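Local coordinates for adhesion and penetration protein autotransporter (Haemophilus influenzae, PDB 3SYJ) that promotes bacterial adherence to and invasion of host cells, mediates bacterial aggregation through its self-associating passenger domain, and is probably a serine protease, at residues G578-F589 / A629-V640; N651-F662 / S706-V717. One frame throughout, in Å; residues are numbered along the deposited sequence.

Contact 1: residues G578-F589 / A629-V640; sequences GDITQTKGKLFF and AENFQIKGGSAV
Gln582 reaches across from 578-589 and lays its amide against the backbone of 629-640. Its CG stands anti to the backbone N (chi1 -180°) and the chain stays extended, which carries NE2 to Ser638 O at 2.9 Å. The acceptor lies in the amide plane, but NE2 sits above the carbonyl plane of Ser638 and not on a lone pair; the same oxygen also receives Leu587 N. A second bond, from NE2 to Lys584 O within its own segment, helps fix the rotation of the buried amide, while Gln582 OE1 rests 3.4 Å from Ala639 CB.

On the partly exposed face, Asp579 and Asn631 lie side by side with carboxylate and amide planes 88° apart. Asn631 ND2 gives Asp579 OD1 a 3.0 Å bond on the syn side, somewhat out of the carboxylate plane. Gln633 NE2 reaches the other oxygen, Asp579 OD2, in a weak, bent bond, and a water donates to both Asp579 OD1 and Glu630 OE1, bridging two like charges. Glu630 OE2 also forms a salt bridge with Arg554 NH1, which probably eases the closeness of the carboxylates. On the outward face of the second strand pair, Val640 CB sits over the centre of the Phe588 ring, a CH-pi contact 3.9 Å from the centroid.

The interior face, which also takes the Gln582 amide, is otherwise lined by apolar groups: Ile580 CD1 meets Phe632 CE1 at 3.9 Å, and the Phe632 edge turns toward the face of Phe589 in an offset T-shaped pair (centroids 5.8 Å).

Two parallel strand pairs frame these groups: 579-582 with 631-634 and 586-589 with 638-640. Strands 555-559 and 567-575 continue the stack beside 578-589; strands 645-654 and 659-662 follow beside 629-640.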
loop_
_atom_site.group_PDB
_atom_site.type_symbol
_atom_site.label_atom_id
_atom_site.label_comp_id
_atom_site.label_asym_id
_atom_site.label_seq_id
_atom_site.Cartn_x
_atom_site.Cartn_y
_atom_site.Cartn_z
ATOM N N GLY A 578 28.054 0.123 0.542
ATOM C CA GLY A 578 28.427 1.520 0.561
ATOM C C GLY A 578 27.876 2.201 -0.673
ATOM O O GLY A 578 27.054 1.631 -1.391
ATOM N N ASP A 579 28.338 3.418 -0.933
ATOM C CA ASP A 579 27.760 4.234 -1.984
ATOM C C ASP A 579 28.745 4.520 -3.092
ATOM O O ASP A 579 29.954 4.367 -2.917
ATOM C CB ASP A 579 27.310 5.578 -1.417
ATOM C CG ASP A 579 26.239 5.442 -0.373
ATOM O OD1 ASP A 579 25.563 4.394 -0.341
ATOM O OD2 ASP A 579 26.073 6.394 0.414
ATOM N N ILE A 580 28.207 4.954 -4.229
ATOM C CA ILE A 580 28.998 5.552 -5.291
ATOM C C ILE A 580 28.534 6.995 -5.431
ATOM O O ILE A 580 27.337 7.261 -5.602
ATOM C CB ILE A 580 28.827 4.813 -6.642
ATOM C CG1 ILE A 580 29.351 3.381 -6.544
ATOM C CG2 ILE A 580 29.553 5.549 -7.757
ATOM C CD1 ILE A 580 29.144 2.568 -7.811
ATOM N N THR A 581 29.490 7.916 -5.348
ATOM C CA THR A 581 29.220 9.350 -5.413
ATOM C C THR A 581 29.907 10.010 -6.604
ATOM O O THR A 581 31.102 9.815 -6.832
ATOM C CB THR A 581 29.701 10.050 -4.125
ATOM O OG1 THR A 581 28.990 9.511 -3.005
ATOM C CG2 THR A 581 29.475 11.566 -4.208
ATOM N N GLN A 582 29.153 10.798 -7.360
ATOM C CA GLN A 582 29.735 11.559 -8.457
ATOM C C GLN A 582 29.519 13.059 -8.253
ATOM O O GLN A 582 28.394 13.513 -8.032
ATOM C CB GLN A 582 29.143 11.110 -9.791
ATOM C CG GLN A 582 29.704 11.850 -10.984
ATOM C CD GLN A 582 29.046 11.431 -12.279
ATOM O OE1 GLN A 582 28.122 10.619 -12.282
ATOM N NE2 GLN A 582 29.514 11.987 -13.389
ATOM N N THR A 583 30.594 13.832 -8.330
ATOM C CA THR A 583 30.493 15.271 -8.108
ATOM C C THR A 583 30.549 16.064 -9.405
ATOM O O THR A 583 30.177 17.232 -9.437
ATOM C CB THR A 583 31.607 15.778 -7.184
ATOM O OG1 THR A 583 32.875 15.589 -7.821
ATOM C CG2 THR A 583 31.591 15.018 -5.862
ATOM N N LYS A 584 31.009 15.429 -10.476
ATOM C CA LYS A 584 31.220 16.134 -11.733
ATOM C C LYS A 584 31.636 15.159 -12.827
ATOM O O LYS A 584 31.815 13.972 -12.572
ATOM C CB LYS A 584 32.304 17.199 -11.550
ATOM C CG LYS A 584 32.338 18.262 -12.633
ATOM C CD LYS A 584 33.459 19.249 -12.382
ATOM C CE LYS A 584 33.289 19.923 -11.036
ATOM N NZ LYS A 584 34.174 21.109 -10.896
ATOM N N GLY A 585 31.790 15.660 -14.046
ATOM C CA GLY A 585 32.310 14.851 -15.130
ATOM C C GLY A 585 31.308 13.834 -15.621
ATOM O O GLY A 585 30.108 13.980 -15.405
ATOM N N LYS A 586 31.809 12.802 -16.292
ATOM C CA LYS A 586 30.954 11.768 -16.854
ATOM C C LYS A 586 31.324 10.403 -16.299
ATOM O O LYS A 586 32.500 10.044 -16.243
ATOM C CB LYS A 586 31.024 11.776 -18.385
ATOM C CG LYS A 586 30.543 13.084 -18.998
ATOM C CD LYS A 586 30.459 13.003 -20.510
ATOM C CE LYS A 586 31.835 13.033 -21.161
ATOM N NZ LYS A 586 32.306 14.416 -21.435
ATOM N N LEU A 587 30.306 9.653 -15.881
ATOM C CA LEU A 587 30.505 8.340 -15.287
ATOM C C LEU A 587 29.675 7.304 -16.040
ATOM O O LEU A 587 28.449 7.404 -16.089
ATOM C CB LEU A 587 30.118 8.373 -13.806
ATOM C CG LEU A 587 30.229 7.078 -13.002
ATOM C CD1 LEU A 587 31.665 6.570 -12.988
ATOM C CD2 LEU A 587 29.721 7.299 -11.586
ATOM N N PHE A 588 30.346 6.316 -16.632
ATOM C CA PHE A 588 29.669 5.297 -17.432
ATOM C C PHE A 588 29.711 3.946 -16.749
ATOM O O PHE A 588 30.779 3.475 -16.363
ATOM C CB PHE A 588 30.312 5.169 -18.823
ATOM C CG PHE A 588 29.756 6.125 -19.847
ATOM C CD1 PHE A 588 29.953 7.488 -19.718
ATOM C CD2 PHE A 588 29.045 5.660 -20.939
ATOM C CE1 PHE A 588 29.443 8.372 -20.658
ATOM C CE2 PHE A 588 28.538 6.538 -21.883
ATOM C CZ PHE A 588 28.741 7.892 -21.741
ATOM N N PHE A 589 28.543 3.333 -16.592
ATOM C CA PHE A 589 28.454 1.927 -16.208
ATOM C C PHE A 589 28.159 1.152 -17.478
ATOM O O PHE A 589 27.144 1.387 -18.134
ATOM C CB PHE A 589 27.338 1.697 -15.190
ATOM C CG PHE A 589 27.522 2.445 -13.903
ATOM C CD1 PHE A 589 28.104 1.832 -12.805
ATOM C CD2 PHE A 589 27.104 3.759 -13.789
ATOM C CE1 PHE A 589 28.269 2.520 -11.612
ATOM C CE2 PHE A 589 27.265 4.454 -12.613
ATOM C CZ PHE A 589 27.852 3.835 -11.517
ATOM N N ALA A 629 25.271 -1.219 -5.579
ATOM C CA ALA A 629 25.711 -0.429 -4.454
ATOM C C ALA A 629 24.481 -0.172 -3.597
ATOM O O ALA A 629 23.361 -0.498 -3.999
ATOM C CB ALA A 629 26.325 0.881 -4.926
ATOM N N GLU A 630 24.686 0.394 -2.414
ATOM C CA GLU A 630 23.570 0.843 -1.585
ATOM C C GLU A 630 22.926 2.097 -2.197
ATOM O O GLU A 630 21.738 2.102 -2.514
ATOM C CB GLU A 630 24.022 1.045 -0.126
ATOM C CG GLU A 630 24.414 -0.286 0.552
ATOM C CD GLU A 630 24.903 -0.161 1.996
ATOM O OE1 GLU A 630 25.105 0.964 2.489
ATOM O OE2 GLU A 630 25.100 -1.211 2.644
ATOM N N ASN A 631 23.714 3.144 -2.396
ATOM C CA ASN A 631 23.197 4.346 -3.032
ATOM C C ASN A 631 24.096 4.844 -4.145
ATOM O O ASN A 631 25.320 4.726 -4.070
ATOM C CB ASN A 631 23.004 5.476 -2.017
ATOM C CG ASN A 631 22.078 5.094 -0.878
ATOM O OD1 ASN A 631 20.870 5.348 -0.923
ATOM N ND2 ASN A 631 22.643 4.475 0.153
ATOM N N PHE A 632 23.475 5.402 -5.176
ATOM C CA PHE A 632 24.183 6.178 -6.174
ATOM C C PHE A 632 23.816 7.637 -5.946
ATOM O O PHE A 632 22.689 8.053 -6.195
ATOM C CB PHE A 632 23.783 5.756 -7.588
ATOM C CG PHE A 632 23.968 4.291 -7.858
ATOM C CD1 PHE A 632 25.181 3.807 -8.326
ATOM C CD2 PHE A 632 22.927 3.399 -7.644
ATOM C CE1 PHE A 632 25.355 2.461 -8.570
ATOM C CE2 PHE A 632 23.089 2.051 -7.889
ATOM C CZ PHE A 632 24.305 1.575 -8.353
ATOM N N GLN A 633 24.770 8.413 -5.454
ATOM C CA GLN A 633 24.531 9.824 -5.229
ATOM C C GLN A 633 25.215 10.609 -6.328
ATOM O O GLN A 633 26.423 10.838 -6.286
ATOM C CB GLN A 633 25.061 10.241 -3.856
ATOM C CG GLN A 633 24.819 9.192 -2.792
ATOM C CD GLN A 633 25.017 9.716 -1.384
ATOM O OE1 GLN A 633 25.180 10.921 -1.171
ATOM N NE2 GLN A 633 24.996 8.809 -0.408
ATOM N N ILE A 634 24.441 11.006 -7.325
ATOM C CA ILE A 634 24.970 11.811 -8.407
ATOM C C ILE A 634 24.714 13.262 -8.029
ATOM O O ILE A 634 23.646 13.801 -8.305
ATOM C CB ILE A 634 24.289 11.455 -9.745
ATOM C CG1 ILE A 634 24.153 9.935 -9.881
ATOM C CG2 ILE A 634 25.049 12.041 -10.926
ATOM C CD1 ILE A 634 25.451 9.165 -9.654
ATOM N N LYS A 635 25.691 13.871 -7.361
ATOM C CA LYS A 635 25.562 15.228 -6.835
ATOM C C LYS A 635 25.913 16.280 -7.880
ATOM O O LYS A 635 25.759 17.478 -7.646
ATOM C CB LYS A 635 26.468 15.416 -5.618
ATOM C CG LYS A 635 26.184 14.469 -4.463
ATOM C CD LYS A 635 27.077 14.798 -3.279
ATOM C CE LYS A 635 26.755 13.932 -2.072
ATOM N NZ LYS A 635 27.677 14.243 -0.944
ATOM N N GLY A 636 26.401 15.832 -9.027
ATOM C CA GLY A 636 26.779 16.747 -10.084
ATOM C C GLY A 636 27.334 15.961 -11.242
ATOM O O GLY A 636 27.705 14.801 -11.080
ATOM N N GLY A 637 27.389 16.585 -12.412
ATOM C CA GLY A 637 27.830 15.906 -13.612
ATOM C C GLY A 637 26.774 14.988 -14.210
ATOM O O GLY A 637 25.570 15.227 -14.094
ATOM N N SER A 638 27.236 13.922 -14.852
ATOM C CA SER A 638 26.356 13.042 -15.587
ATOM C C SER A 638 26.740 11.567 -15.418
ATOM O O SER A 638 27.885 11.182 -15.678
ATOM C CB SER A 638 26.392 13.425 -17.062
ATOM O OG SER A 638 25.224 12.963 -17.724
ATOM N N ALA A 639 25.775 10.761 -14.978
ATOM C CA ALA A 639 25.929 9.307 -14.850
ATOM C C ALA A 639 25.159 8.583 -15.955
ATOM O O ALA A 639 23.975 8.840 -16.159
ATOM C CB ALA A 639 25.447 8.833 -13.474
ATOM N N VAL A 640 25.820 7.670 -16.660
ATOM C CA VAL A 640 25.177 6.976 -17.773
ATOM C C VAL A 640 25.308 5.469 -17.626
ATOM O O VAL A 640 26.411 4.952 -17.447
ATOM C CB VAL A 640 25.788 7.394 -19.125
ATOM C CG1 VAL A 640 25.074 6.687 -20.279
ATOM C CG2 VAL A 640 25.730 8.904 -19.300
HETATM O O HOH W 1 25.397 3.561 2.351
#

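Contact 2: residues N651-F662 / S706-V717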
loop_
_atom_site.group_PDB
_atom_site.type_symbol
_atom_site.label_atom_id
_atom_site.label_comp_id
_atom_site.label_asym_id
_atom_site.label_seq_id
_atom_site.Cartn_x
_atom_site.Cartn_y
_atom_site.Cartn_z
ATOM N N ASN A 651 19.741 2.414 -4.810
ATOM C CA ASN A 651 18.851 3.566 -4.912
ATOM C C ASN A 651 19.592 4.793 -5.413
ATOM O O ASN A 651 20.748 5.010 -5.063
ATOM C CB ASN A 651 18.176 3.850 -3.566
ATOM C CG ASN A 651 17.287 2.701 -3.106
ATOM O OD1 ASN A 651 16.562 2.094 -3.899
ATOM N ND2 ASN A 651 17.347 2.396 -1.818
ATOM N N TRP A 652 18.920 5.591 -6.232
ATOM C CA TRP A 652 19.557 6.721 -6.894
ATOM C C TRP A 652 19.093 8.037 -6.300
ATOM O O TRP A 652 17.905 8.235 -6.067
ATOM C CB TRP A 652 19.264 6.697 -8.404
ATOM C CG TRP A 652 20.008 5.608 -9.140
ATOM C CD1 TRP A 652 19.713 4.268 -9.151
ATOM C CD2 TRP A 652 21.176 5.768 -9.959
ATOM N NE1 TRP A 652 20.629 3.592 -9.921
ATOM C CE2 TRP A 652 21.535 4.489 -10.429
ATOM C CE3 TRP A 652 21.950 6.870 -10.340
ATOM C CZ2 TRP A 652 22.637 4.281 -11.257
ATOM C CZ3 TRP A 652 23.046 6.661 -11.159
ATOM C CH2 TRP A 652 23.378 5.378 -11.610
ATOM N N THR A 653 20.045 8.931 -6.054
ATOM C CA THR A 653 19.738 10.308 -5.700
ATOM C C THR A 653 20.500 11.269 -6.610
ATOM O O THR A 653 21.727 11.352 -6.560
ATOM C CB THR A 653 20.081 10.620 -4.235
ATOM O OG1 THR A 653 19.324 9.760 -3.377
ATOM C CG2 THR A 653 19.743 12.068 -3.916
ATOM N N VAL A 654 19.762 11.982 -7.448
ATOM C CA VAL A 654 20.358 12.922 -8.380
ATOM C C VAL A 654 19.944 14.326 -7.961
ATOM O O VAL A 654 18.753 14.613 -7.824
ATOM C CB VAL A 654 19.891 12.636 -9.814
ATOM C CG1 VAL A 654 20.714 13.425 -10.815
ATOM C CG2 VAL A 654 19.981 11.148 -10.098
ATOM N N SER A 655 20.924 15.197 -7.746
ATOM C CA SER A 655 20.643 16.501 -7.166
ATOM C C SER A 655 21.344 17.625 -7.922
ATOM O O SER A 655 22.013 17.384 -8.925
ATOM C CB SER A 655 21.028 16.517 -5.687
ATOM O OG SER A 655 22.400 16.236 -5.518
ATOM N N ASN A 656 21.180 18.851 -7.432
ATOM C CA ASN A 656 21.689 20.037 -8.114
ATOM C C ASN A 656 21.310 20.022 -9.591
ATOM O O ASN A 656 20.150 19.817 -9.925
ATOM C CB ASN A 656 23.198 20.150 -7.931
ATOM C CG ASN A 656 23.600 20.156 -6.473
ATOM O OD1 ASN A 656 23.075 20.938 -5.679
ATOM N ND2 ASN A 656 24.533 19.279 -6.108
ATOM N N ASN A 657 22.288 20.238 -10.466
ATOM C CA ASN A 657 22.063 20.180 -11.905
ATOM C C ASN A 657 22.591 18.887 -12.507
ATOM O O ASN A 657 22.957 18.847 -13.676
ATOM C CB ASN A 657 22.727 21.366 -12.602
ATOM C CG ASN A 657 22.205 22.696 -12.109
ATOM O OD1 ASN A 657 20.998 22.940 -12.108
ATOM N ND2 ASN A 657 23.114 23.567 -11.686
ATOM N N ALA A 658 22.628 17.830 -11.703
ATOM C CA ALA A 658 23.174 16.556 -12.146
ATOM C C ALA A 658 22.224 15.848 -13.109
ATOM O O ALA A 658 21.079 16.263 -13.288
ATOM C CB ALA A 658 23.468 15.672 -10.954
ATOM N N ASN A 659 22.703 14.780 -13.731
ATOM C CA ASN A 659 21.865 13.993 -14.619
ATOM C C ASN A 659 22.191 12.505 -14.561
ATOM O O ASN A 659 23.338 12.129 -14.328
ATOM C CB ASN A 659 21.978 14.513 -16.052
ATOM C CG ASN A 659 20.929 13.914 -16.963
ATOM O OD1 ASN A 659 20.897 12.698 -17.184
ATOM N ND2 ASN A 659 20.051 14.764 -17.494
ATOM N N ALA A 660 21.178 11.665 -14.757
ATOM C CA ALA A 660 21.364 10.215 -14.830
ATOM C C ALA A 660 20.542 9.637 -15.974
ATOM O O ALA A 660 19.347 9.908 -16.078
ATOM C CB ALA A 660 20.977 9.558 -13.526
ATOM N N THR A 661 21.184 8.841 -16.827
ATOM C CA THR A 661 20.527 8.284 -18.003
ATOM C C THR A 661 20.704 6.771 -18.072
ATOM O O THR A 661 21.810 6.265 -17.865
ATOM C CB THR A 661 21.093 8.912 -19.287
ATOM O OG1 THR A 661 20.956 10.335 -19.217
ATOM C CG2 THR A 661 20.366 8.379 -20.520
ATOM N N PHE A 662 19.618 6.056 -18.365
ATOM C CA PHE A 662 19.636 4.594 -18.401
ATOM C C PHE A 662 19.153 4.034 -19.740
ATOM O O PHE A 662 18.096 4.423 -20.240
ATOM C CB PHE A 662 18.744 4.007 -17.307
ATOM C CG PHE A 662 19.038 4.511 -15.922
ATOM C CD1 PHE A 662 19.726 3.722 -15.015
ATOM C CD2 PHE A 662 18.589 5.757 -15.513
ATOM C CE1 PHE A 662 19.983 4.175 -13.732
ATOM C CE2 PHE A 662 18.838 6.213 -14.231
ATOM C CZ PHE A 662 19.535 5.418 -13.337
ATOM N N SER A 706 15.149 2.679 -6.456
ATOM C CA SER A 706 14.249 3.799 -6.656
ATOM C C SER A 706 15.061 4.996 -7.083
ATOM O O SER A 706 16.284 4.990 -6.973
ATOM C CB SER A 706 13.517 4.118 -5.361
ATOM O OG SER A 706 14.467 4.333 -4.328
ATOM N N ILE A 707 14.383 6.023 -7.573
ATOM C CA ILE A 707 15.069 7.215 -8.034
ATOM C C ILE A 707 14.511 8.465 -7.372
ATOM O O ILE A 707 13.308 8.709 -7.380
ATOM C CB ILE A 707 14.984 7.356 -9.565
ATOM C CG1 ILE A 707 15.517 6.094 -10.245
ATOM C CG2 ILE A 707 15.757 8.591 -10.037
ATOM C CD1 ILE A 707 15.500 6.164 -11.758
ATOM N N ASN A 708 15.398 9.254 -6.786
ATOM C CA ASN A 708 15.003 10.533 -6.238
ATOM C C ASN A 708 15.718 11.655 -6.948
ATOM O O ASN A 708 16.948 11.676 -7.011
ATOM C CB ASN A 708 15.298 10.595 -4.747
ATOM C CG ASN A 708 14.279 9.854 -3.932
ATOM O OD1 ASN A 708 13.709 10.406 -2.993
ATOM N ND2 ASN A 708 14.024 8.601 -4.293
ATOM N N LEU A 709 14.938 12.582 -7.489
ATOM C CA LEU A 709 15.471 13.772 -8.123
ATOM C C LEU A 709 15.136 15.000 -7.287
ATOM O O LEU A 709 13.994 15.171 -6.849
ATOM C CB LEU A 709 14.897 13.931 -9.531
ATOM C CG LEU A 709 15.031 12.728 -10.456
ATOM C CD1 LEU A 709 14.481 13.066 -11.828
ATOM C CD2 LEU A 709 16.484 12.319 -10.556
ATOM N N THR A 710 16.133 15.848 -7.059
ATOM C CA THR A 710 15.917 17.092 -6.331
ATOM C C THR A 710 16.500 18.255 -7.124
ATOM O O THR A 710 17.108 18.051 -8.175
ATOM C CB THR A 710 16.521 17.048 -4.908
ATOM O OG1 THR A 710 17.948 16.933 -4.985
ATOM C CG2 THR A 710 15.962 15.860 -4.128
ATOM N N ASP A 711 16.291 19.470 -6.629
ATOM C CA ASP A 711 16.820 20.668 -7.270
ATOM C C ASP A 711 16.484 20.702 -8.753
ATOM O O ASP A 711 15.317 20.633 -9.120
ATOM C CB ASP A 711 18.325 20.753 -7.043
ATOM C CG ASP A 711 18.706 20.461 -5.606
ATOM O OD1 ASP A 711 18.139 21.110 -4.699
ATOM O OD2 ASP A 711 19.558 19.577 -5.379
ATOM N N ASN A 712 17.501 20.807 -9.602
ATOM C CA ASN A 712 17.288 20.842 -11.045
ATOM C C ASN A 712 17.649 19.533 -11.726
ATOM O O ASN A 712 17.828 19.488 -12.938
ATOM C CB ASN A 712 18.104 21.963 -11.684
ATOM C CG ASN A 712 17.566 23.337 -11.365
ATOM O OD1 ASN A 712 16.574 23.479 -10.653
ATOM N ND2 ASN A 712 18.221 24.364 -11.894
ATOM N N ALA A 713 17.758 18.469 -10.946
ATOM C CA ALA A 713 18.209 17.188 -11.476
ATOM C C ALA A 713 17.299 16.621 -12.567
ATOM O O ALA A 713 16.089 16.845 -12.574
ATOM C CB ALA A 713 18.391 16.185 -10.348
ATOM N N THR A 714 17.902 15.887 -13.492
ATOM C CA THR A 714 17.164 15.244 -14.567
ATOM C C THR A 714 17.505 13.764 -14.613
ATOM O O THR A 714 18.647 13.382 -14.376
ATOM C CB THR A 714 17.512 15.878 -15.919
ATOM O OG1 THR A 714 17.062 17.239 -15.933
ATOM C CG2 THR A 714 16.843 15.122 -17.053
ATOM N N ALA A 715 16.512 12.932 -14.904
ATOM C CA ALA A 715 16.756 11.511 -15.131
ATOM C C ALA A 715 15.988 11.006 -16.348
ATOM O O ALA A 715 14.869 11.442 -16.622
ATOM C CB ALA A 715 16.418 10.696 -13.905
ATOM N N ASN A 716 16.599 10.074 -17.068
ATOM C CA ASN A 716 16.053 9.595 -18.324
ATOM C C ASN A 716 16.182 8.078 -18.430
ATOM O O ASN A 716 17.287 7.554 -18.539
ATOM C CB ASN A 716 16.818 10.252 -19.469
ATOM C CG ASN A 716 15.918 10.658 -20.613
ATOM O OD1 ASN A 716 15.370 9.813 -21.339
ATOM N ND2 ASN A 716 15.765 11.968 -20.792
ATOM N N VAL A 717 15.060 7.370 -18.376
ATOM C CA VAL A 717 15.078 5.932 -18.611
ATOM C C VAL A 717 14.504 5.667 -19.987
ATOM O O VAL A 717 13.344 5.979 -20.250
ATOM C CB VAL A 717 14.276 5.150 -17.557
ATOM C CG1 VAL A 717 14.227 3.676 -17.932
ATOM C CG2 VAL A 717 14.895 5.320 -16.184
#
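Val654 and Leu709 lie alongside one another, pointing the same way into the interior, with Leu709 CD2 pressed against Val654 CB at 3.5 Å. Val654 CG1, anti to its own backbone nitrogen (chi1 -169°), reaches forward to the methyl of Ala713, 3.6 Å from Ala713 CB. One valine thus fills the angle between Leu709 and the turn beyond it. At the other end, two aliphatic bumps meet one side of the Phe662 ring obliquely: Val717 CG2 lies 3.8 Å from Phe662 CD2, and Ile707 CD1 comes near Phe662 CE2. The tip of that ring, Phe662 CZ, stands 3.6 Å above the Trp652 ring plane, over its centre, so indole and phenyl pack within 651-662 while 706-717 closes in from the side.

The two type II' turns, Ser655 to Ala658 and Thr710 to Ala713, nest one on the other. Asp711 OD2 accepts Asn656 N at 2.7 Å on its anti side, bringing the carboxylate against Ser655 CB. Beside it, Asn657 OD1 lies 3.1 Å from Asn712 CB and takes a weak bond from Asn712 ND2. At the opposite end of the first strand pair, Asn651 OD1 receives Ser706 N, with a weaker bond from Ser706 OG.

Strands 651-654 and 707-709 run parallel at 10°, as do 659-662 and 714-717 at 2°, each pair with axes 4.7 Å apart. Equivalent strands and turns stacked in register, with aliphatic and aromatic residues inward and asparagine and threonine outward, are the signature of a right-handed parallel beta-helix, the fold of autotransporter passenger domains.

In the fold
Contacts 1 and 2 are successive pairs of stacked segments in the same beta-helix: their centres lie 10 Å apart, and contact 1 closes before contact 2 opens along the chain. They meet directly where 629-640 stacks on 651-662. Phe632 N lies 2.8 Å from Asn651 O, a probable backbone hydrogen bond, and Lys635 O is 2.7 Å from Asn656 ND2, probably bonding the successive turns. Inside, Phe632 CD2 approaches Trp652 NE1 at 3.2 Å in a ring stack, joining the aromatic packing of the two contacts. Both contacts fall in the second beta-solenoid repeat region of the passenger domain, away from Ser218, the active-site serine inferred by similarity, and build the solenoid rather than the protease site.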